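Local coordinates for protein cysteine desulfurase (Thermococcus onnurineus, PDB 5B89) that probably catalyses the pyridoxal-phosphate-dependent removal of sulfur from L-cysteine, passing it to a carrier and leaving L-alanine, at residues K50-V53 against E54-E58; M77-H80 against K81-S85; R22-E25 against D26-D30. One frame throughout, in Å; residues are numbered along the deposited sequence.

Interaction 1 of 3, residues K50-V53 against E54-E58; sequences KPVV and EAMDE
E54 lays its side chain back over K50, one turn earlier in the same helix. Its CB already lies against the K50 carbonyl, and the next atom, E54 CG, comes to 3.2 Å from K50 O. With CG anti to its own carbonyl carbon (chi1 -63°) and the chain extended beyond, the carboxylate runs back toward the start of the helix. E54 OE1 sits 3.7 Å from P51 CA. E54 OE2 faces the lysine, 3.8 Å from K50 CE. The ammonium group curls over from a lysine bent at its last two torsions, yet K50 NZ stops 4.0 Å from E54 OE2, a long salt bridge that probably adds more electrostatic attraction than fixed geometry. Beneath it the E54 N-H points almost straight at K50 O, at 2.9 Å.

These are the first two and a half turns of helix 50-62, and their i to i+4 ladder continues with A55 N on P51 O and D57 N on V53 O, whereas M56 N to V52 O is weak. D57 repeats the backward lean of E54: D57 CG rests 3.2 Å from V53 O, and D57 OD2 comes to 3.8 Å from V53 CG1. That valine and D57 face the second subunit, where V53 packs on D57 of the other copy and the two D57 carboxylates come close, a like-charge pair across the dimer interface. A55 touches A299 of helix 291-307. M56, whose side chain also meets P241 and Y60 of the second subunit, brings CE to 4.5 Å from V52 CG1.

Interaction 2 of 3, residues M77-H80 against K81-S85; sequences MATH and KYEES
E84 N donates to H80 O, one turn back, at 2.8 Å. K81 O is gripped by S85 OG at 2.7 Å and S85 N at 3.0 Å, from opposite faces of its carbonyl plane. The K81 N-H is itself bound to M77 O, and the lysine side chain lies alongside that of M77, with M77 SD 4.1 Å from K81 CG. Bent at chi2 and chi3, the lysine chain passes the H80 ring, K81 CD lying 3.9 Å from H80 CD2, and then runs on, extended at its last torsion (chi4 -177°), so that K81 NZ reaches E84 OE1 at 2.8 Å, on the syn side. The other oxygen, E84 OE2, accepts from a water that also bonds H80 NE2, so both ends of this carboxylate are held. E83 crosses T79, bringing E83 OE2 to 3.6 Å from T79 CG2, while E83 OE1 forms a salt bridge with R69. T79 OG1 bonds S75 O and R69 N, and Y82 OH bonds E285. Such i to i+3 and i to i+4 links are characteristic of an amphipathic helix, here 73-93, which packs on helix 291-307 through Y82, S85 and K81.

Interaction 3 of 3, residues R22-E25 against D26-D30; sequences RIPE and DVRKD
The chain turns from R22 through a cis peptide before P24 into the short helix 25-28, and the R22 carbonyl takes the D26 N-H at 2.9 Å. D26 answers with its side chain: OD2 accepts the R22 N-H at 2.9 Å in a practically straight bond (179°), although the donor sits above the carboxylate plane. Residues R22 and D26 are thus tied twice through R22's own backbone, and a third time through its guanidinium. Folded back by a bend at chi3 (-53°), that group stands almost perpendicular to the carboxylate, the planes 89° apart, and offers one face to D26 OD1. R22 NH1 lies 3.1 Å from D26 OD1 in a salt bridge. The oxygen therefore lies over the flat group, so this is no side-on bidentate pair.

Helix 25-28 is a single short turn near the start of the ordered chain. As at the first turn of a short helix, P24 O accepts an i to i+4 bond from R28 N, at 3.1 Å, and an i to i+3 bond from V27 N above the carbonyl plane. K29 N closes on E25 O at 3.3 Å. Further out, the P24 ring and R28 run side by side, P24 CG 4.0 Å from R28 CD, as the arginine carries its guanidinium on to E402 and to the carbonyl of Y397. I23 and V27 likewise lie alongside each other, CD1 of I23 4.0 Å from CG2 of V27; both pack against I307, near the end of helix 291-307, and I23 also meets R311 and Q315 of helix 309-329.

In the fold
Along the chain interaction 3 comes first, then interaction 1 and interaction 2, all near the N-terminal end. Interaction 3 runs into interaction 1: K50 N probably hydrogen-bonds D30 O at 2.9 Å, joining the short helix 25-28 to the start of helix 50-62. Interactions 1 and 2 sit on successive helices, 50-62 and 73-93, their centres 15 Å apart and their nearest atoms about 5 Å apart. Interactions 2 and 3 are well separated, with centres 29 Å apart. Helix 291-307 unites them, since residues of all three pack on it. Of the three, interaction 1 alone reaches the second subunit, so helix 50-62 carries the dimer contact here.

Interaction 1 of 3, residues K50-V53 against E54-E58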
loop_
_atom_site.group_PDB
_atom_site.type_symbol
_atom_site.label_atom_id
_atom_site.label_comp_id
_atom_site.label_asym_id
_atom_site.label_seq_id
_atom_site.Cartn_x
_atom_site.Cartn_y
_atom_site.Cartn_z
ATOM N N LYS B 50 -9.444 19.202 -5.016
ATOM C CA LYS B 50 -10.674 18.514 -5.434
ATOM C C LYS B 50 -10.574 17.726 -6.645
ATOM O O LYS B 50 -11.113 16.637 -6.745
ATOM C CB LYS B 50 -11.818 19.531 -5.549
ATOM C CG LYS B 50 -12.280 19.944 -4.223
ATOM C CD LYS B 50 -13.293 21.116 -4.331
ATOM C CE LYS B 50 -14.483 20.779 -5.190
ATOM N NZ LYS B 50 -15.437 19.942 -4.439
ATOM N N PRO B 51 -9.849 18.168 -7.666
ATOM C CA PRO B 51 -9.754 17.340 -8.861
ATOM C C PRO B 51 -9.093 15.966 -8.664
ATOM O O PRO B 51 -9.365 15.077 -9.363
ATOM C CB PRO B 51 -8.919 18.192 -9.814
ATOM C CG PRO B 51 -9.224 19.572 -9.418
ATOM C CD PRO B 51 -9.398 19.541 -7.929
ATOM N N VAL B 52 -8.236 15.833 -7.679
ATOM C CA VAL B 52 -7.599 14.573 -7.403
ATOM C C VAL B 52 -8.641 13.622 -6.748
ATOM O O VAL B 52 -8.739 12.508 -7.067
ATOM C CB VAL B 52 -6.381 14.780 -6.514
ATOM C CG1 VAL B 52 -5.887 13.454 -5.982
ATOM C CG2 VAL B 52 -5.286 15.543 -7.288
ATOM N N VAL B 53 -9.419 14.176 -5.847
ATOM C CA VAL B 53 -10.484 13.432 -5.208
ATOM C C VAL B 53 -11.511 12.988 -6.264
ATOM O O VAL B 53 -11.885 11.881 -6.255
ATOM C CB VAL B 53 -11.137 14.240 -4.079
ATOM C CG1 VAL B 53 -12.307 13.472 -3.471
ATOM C CG2 VAL B 53 -10.120 14.523 -3.023
ATOM N N GLU B 54 -11.881 13.886 -7.175
ATOM C CA GLU B 54 -12.777 13.583 -8.239
ATOM C C GLU B 54 -12.329 12.482 -9.120
ATOM O O GLU B 54 -13.070 11.535 -9.532
ATOM C CB GLU B 54 -13.162 14.822 -8.977
ATOM C CG GLU B 54 -13.917 15.850 -8.145
ATOM C CD GLU B 54 -14.003 17.316 -8.627
ATOM O OE1 GLU B 54 -13.378 17.654 -9.654
ATOM O OE2 GLU B 54 -14.654 18.094 -7.868
ATOM N N ALA B 55 -10.995 12.438 -9.440
ATOM C CA ALA B 55 -10.532 11.402 -10.262
ATOM C C ALA B 55 -10.649 9.983 -9.677
ATOM O O ALA B 55 -10.898 8.968 -10.295
ATOM C CB ALA B 55 -9.048 11.650 -10.681
ATOM N N MET B 56 -10.373 9.946 -8.393
ATOM C CA MET B 56 -10.458 8.731 -7.628
ATOM C C MET B 56 -11.909 8.277 -7.458
ATOM O O MET B 56 -12.189 7.135 -7.569
ATOM C CB MET B 56 -9.840 8.939 -6.237
ATOM C CG MET B 56 -8.352 9.126 -6.305
ATOM S SD MET B 56 -7.601 9.004 -4.682
ATOM C CE MET B 56 -8.306 10.371 -3.776
ATOM N N ASP B 57 -12.783 9.224 -7.208
ATOM C CA ASP B 57 -14.212 8.966 -7.056
ATOM C C ASP B 57 -14.758 8.387 -8.367
ATOM O O ASP B 57 -15.646 7.600 -8.353
ATOM C CB ASP B 57 -14.959 10.289 -6.833
ATOM C CG ASP B 57 -14.856 10.865 -5.429
ATOM O OD1 ASP B 57 -14.406 10.270 -4.543
ATOM O OD2 ASP B 57 -15.297 12.012 -5.304
ATOM N N GLU B 58 -14.212 8.816 -9.493
ATOM C CA GLU B 58 -14.635 8.317 -10.773
ATOM C C GLU B 58 -14.311 6.832 -10.919
ATOM O O GLU B 58 -15.098 6.098 -11.394
ATOM C CB GLU B 58 -14.062 9.155 -11.928
ATOM C CG GLU B 58 -14.678 8.817 -13.253
ATOM C CD GLU B 58 -13.949 9.381 -14.467
ATOM O OE1 GLU B 58 -14.631 9.565 -15.476
ATOM O OE2 GLU B 58 -12.751 9.601 -14.455
#

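Interaction 2 of 3, residues M77-H80 against K81-S85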
loop_
_atom_site.group_PDB
_atom_site.type_symbol
_atom_site.label_atom_id
_atom_site.label_comp_id
_atom_site.label_asym_id
_atom_site.label_seq_id
_atom_site.Cartn_x
_atom_site.Cartn_y
_atom_site.Cartn_z
ATOM N N MET B 77 -11.305 -0.896 -18.697
ATOM C CA MET B 77 -11.256 0.540 -18.441
ATOM C C MET B 77 -10.276 0.748 -17.254
ATOM O O MET B 77 -9.366 1.619 -17.287
ATOM C CB MET B 77 -12.589 1.235 -18.104
ATOM C CG MET B 77 -12.453 2.698 -17.868
ATOM S SD MET B 77 -11.651 3.677 -19.208
ATOM C CE MET B 77 -12.838 3.541 -20.555
ATOM N N ALA B 78 -10.453 -0.004 -16.191
ATOM C CA ALA B 78 -9.508 0.077 -15.039
ATOM C C ALA B 78 -8.065 -0.183 -15.426
ATOM O O ALA B 78 -7.210 0.567 -14.997
ATOM C CB ALA B 78 -9.973 -0.840 -13.884
ATOM N N THR B 79 -7.823 -1.202 -16.206
ATOM C CA THR B 79 -6.485 -1.558 -16.669
ATOM C C THR B 79 -5.942 -0.380 -17.518
ATOM O O THR B 79 -4.766 0.020 -17.301
ATOM C CB THR B 79 -6.470 -2.842 -17.486
ATOM O OG1 THR B 79 -6.927 -3.896 -16.665
ATOM C CG2 THR B 79 -5.090 -3.151 -17.907
ATOM N N HIS B 80 -6.721 0.150 -18.445
ATOM C CA HIS B 80 -6.224 1.314 -19.248
ATOM C C HIS B 80 -5.879 2.450 -18.374
ATOM O O HIS B 80 -4.783 3.044 -18.563
ATOM C CB HIS B 80 -7.301 1.716 -20.233
ATOM C CG HIS B 80 -7.205 3.116 -20.818
ATOM N ND1 HIS B 80 -6.321 3.410 -21.841
ATOM C CD2 HIS B 80 -7.834 4.279 -20.520
ATOM C CE1 HIS B 80 -6.404 4.697 -22.131
ATOM N NE2 HIS B 80 -7.322 5.247 -21.353
ATOM N N LYS B 81 -6.704 2.834 -17.380
ATOM C CA LYS B 81 -6.425 3.980 -16.522
ATOM C C LYS B 81 -5.215 3.663 -15.600
ATOM O O LYS B 81 -4.422 4.602 -15.283
ATOM C CB LYS B 81 -7.657 4.399 -15.710
ATOM C CG LYS B 81 -8.722 4.994 -16.608
ATOM C CD LYS B 81 -8.396 6.316 -17.188
ATOM C CE LYS B 81 -8.371 7.373 -16.215
ATOM N NZ LYS B 81 -8.103 8.747 -16.763
ATOM N N TYR B 82 -5.033 2.455 -15.138
ATOM C CA TYR B 82 -3.878 2.089 -14.315
ATOM C C TYR B 82 -2.566 2.198 -15.131
ATOM O O TYR B 82 -1.608 2.793 -14.672
ATOM C CB TYR B 82 -4.058 0.663 -13.733
ATOM C CG TYR B 82 -2.956 0.167 -12.833
ATOM C CD1 TYR B 82 -2.651 0.872 -11.660
ATOM C CD2 TYR B 82 -2.214 -0.935 -13.096
ATOM C CE1 TYR B 82 -1.700 0.426 -10.834
ATOM C CE2 TYR B 82 -1.210 -1.353 -12.222
ATOM C CZ TYR B 82 -0.951 -0.610 -11.129
ATOM O OH TYR B 82 0.055 -0.998 -10.217
ATOM N N GLU B 83 -2.565 1.653 -16.336
ATOM C CA GLU B 83 -1.409 1.806 -17.273
ATOM C C GLU B 83 -1.215 3.258 -17.576
ATOM O O GLU B 83 -0.012 3.710 -17.608
ATOM C CB GLU B 83 -1.701 1.009 -18.529
ATOM C CG GLU B 83 -1.698 -0.471 -18.373
ATOM C CD GLU B 83 -2.118 -1.198 -19.668
ATOM O OE1 GLU B 83 -2.685 -0.560 -20.623
ATOM O OE2 GLU B 83 -1.991 -2.423 -19.649
ATOM N N GLU B 84 -2.234 4.037 -17.883
ATOM C CA GLU B 84 -2.076 5.510 -18.105
ATOM C C GLU B 84 -1.330 6.172 -16.912
ATOM O O GLU B 84 -0.471 7.054 -17.085
ATOM C CB GLU B 84 -3.362 6.181 -18.428
ATOM C CG GLU B 84 -3.341 7.654 -18.596
ATOM C CD GLU B 84 -4.726 8.328 -18.514
ATOM O OE1 GLU B 84 -5.404 8.471 -17.471
ATOM O OE2 GLU B 84 -5.164 8.866 -19.594
ATOM N N SER B 85 -1.723 5.802 -15.690
ATOM C CA SER B 85 -1.199 6.418 -14.494
ATOM C C SER B 85 0.279 6.019 -14.391
ATOM O O SER B 85 1.046 6.912 -14.038
ATOM C CB SER B 85 -2.007 5.821 -13.293
ATOM O OG SER B 85 -3.360 6.231 -13.348
HETATM O O HOH W 1 -7.881 8.031 -20.458
#

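Interaction 3 of 3, residues R22-E25 against D26-D30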
loop_
_atom_site.group_PDB
_atom_site.type_symbol
_atom_site.label_atom_id
_atom_site.label_comp_id
_atom_site.label_asym_id
_atom_site.label_seq_id
_atom_site.Cartn_x
_atom_site.Cartn_y
_atom_site.Cartn_z
ATOM N N ARG B 22 -3.179 32.366 -11.392
ATOM C CA ARG B 22 -2.755 33.218 -10.344
ATOM C C ARG B 22 -2.276 32.296 -9.204
ATOM O O ARG B 22 -3.019 31.498 -8.745
ATOM C CB ARG B 22 -3.893 34.067 -9.812
ATOM C CG ARG B 22 -4.468 35.055 -10.759
ATOM C CD ARG B 22 -5.236 36.119 -10.002
ATOM N NE ARG B 22 -6.242 35.614 -9.078
ATOM C CZ ARG B 22 -7.253 34.826 -9.422
ATOM N NH1 ARG B 22 -7.375 34.441 -10.686
ATOM N NH2 ARG B 22 -8.134 34.432 -8.526
ATOM N N ILE B 23 -1.036 32.420 -8.787
ATOM C CA ILE B 23 -0.491 31.633 -7.684
ATOM C C ILE B 23 -0.345 32.582 -6.529
ATOM O O ILE B 23 0.220 33.611 -6.685
ATOM C CB ILE B 23 0.938 31.191 -8.032
ATOM C CG1 ILE B 23 0.931 30.263 -9.211
ATOM C CG2 ILE B 23 1.679 30.609 -6.837
ATOM C CD1 ILE B 23 0.013 29.113 -9.062
ATOM N N PRO B 24 -0.850 32.290 -5.273
ATOM C CA PRO B 24 -1.457 30.975 -5.026
ATOM C C PRO B 24 -2.983 30.811 -5.149
ATOM O O PRO B 24 -3.531 29.736 -4.989
ATOM C CB PRO B 24 -1.086 30.761 -3.570
ATOM C CG PRO B 24 -1.211 32.081 -2.948
ATOM C CD PRO B 24 -0.757 33.042 -3.935
ATOM N N GLU B 25 -3.651 31.909 -5.411
ATOM C CA GLU B 25 -5.097 31.925 -5.441
ATOM C C GLU B 25 -5.818 30.876 -6.212
ATOM O O GLU B 25 -6.748 30.341 -5.727
ATOM C CB GLU B 25 -5.579 33.313 -5.897
ATOM C CG GLU B 25 -5.168 34.400 -4.922
ATOM C CD GLU B 25 -3.843 35.091 -5.263
ATOM O OE1 GLU B 25 -3.604 36.166 -4.679
ATOM O OE2 GLU B 25 -3.104 34.607 -6.065
ATOM N N ASP B 26 -5.391 30.599 -7.421
ATOM C CA ASP B 26 -6.118 29.642 -8.274
ATOM C C ASP B 26 -5.861 28.168 -7.841
ATOM O O ASP B 26 -6.631 27.280 -8.239
ATOM C CB ASP B 26 -5.744 29.779 -9.744
ATOM C CG ASP B 26 -6.404 31.002 -10.370
ATOM O OD1 ASP B 26 -7.374 31.506 -9.746
ATOM O OD2 ASP B 26 -5.947 31.489 -11.426
ATOM N N VAL B 27 -4.874 27.934 -7.007
ATOM C CA VAL B 27 -4.686 26.613 -6.388
ATOM C C VAL B 27 -5.587 26.485 -5.162
ATOM O O VAL B 27 -6.261 25.449 -4.913
ATOM C CB VAL B 27 -3.218 26.374 -6.075
ATOM C CG1 VAL B 27 -3.041 24.917 -5.556
ATOM C CG2 VAL B 27 -2.416 26.506 -7.351
ATOM N N ARG B 28 -5.620 27.488 -4.322
ATOM C CA ARG B 28 -6.359 27.545 -3.079
ATOM C C ARG B 28 -7.840 27.348 -3.347
ATOM O O ARG B 28 -8.516 26.744 -2.486
ATOM C CB ARG B 28 -6.132 28.829 -2.354
ATOM C CG ARG B 28 -4.690 29.030 -1.853
ATOM C CD ARG B 28 -4.456 30.435 -1.365
ATOM N NE ARG B 28 -5.170 30.741 -0.146
ATOM C CZ ARG B 28 -4.791 30.450 1.063
ATOM N NH1 ARG B 28 -3.693 29.758 1.355
ATOM N NH2 ARG B 28 -5.526 30.779 2.139
ATOM N N LYS B 29 -8.334 27.778 -4.473
ATOM C CA LYS B 29 -9.746 27.587 -4.776
ATOM C C LYS B 29 -10.166 26.149 -4.900
ATOM O O LYS B 29 -11.298 25.879 -4.832
ATOM C CB LYS B 29 -10.120 28.235 -6.088
ATOM C CG LYS B 29 -10.205 29.715 -6.049
ATOM C CD LYS B 29 -10.328 30.219 -7.471
ATOM C CE LYS B 29 -11.720 30.695 -7.759
ATOM N NZ LYS B 29 -11.910 31.983 -7.055
ATOM N N ASP B 30 -9.223 25.249 -5.106
ATOM C CA ASP B 30 -9.511 23.843 -5.215
ATOM C C ASP B 30 -9.283 23.053 -3.913
ATOM O O ASP B 30 -9.464 21.880 -3.913
ATOM C CB ASP B 30 -8.620 23.187 -6.261
ATOM C CG ASP B 30 -8.934 23.625 -7.673
ATOM O OD1 ASP B 30 -10.045 23.985 -7.935
ATOM O OD2 ASP B 30 -8.045 23.632 -8.490
#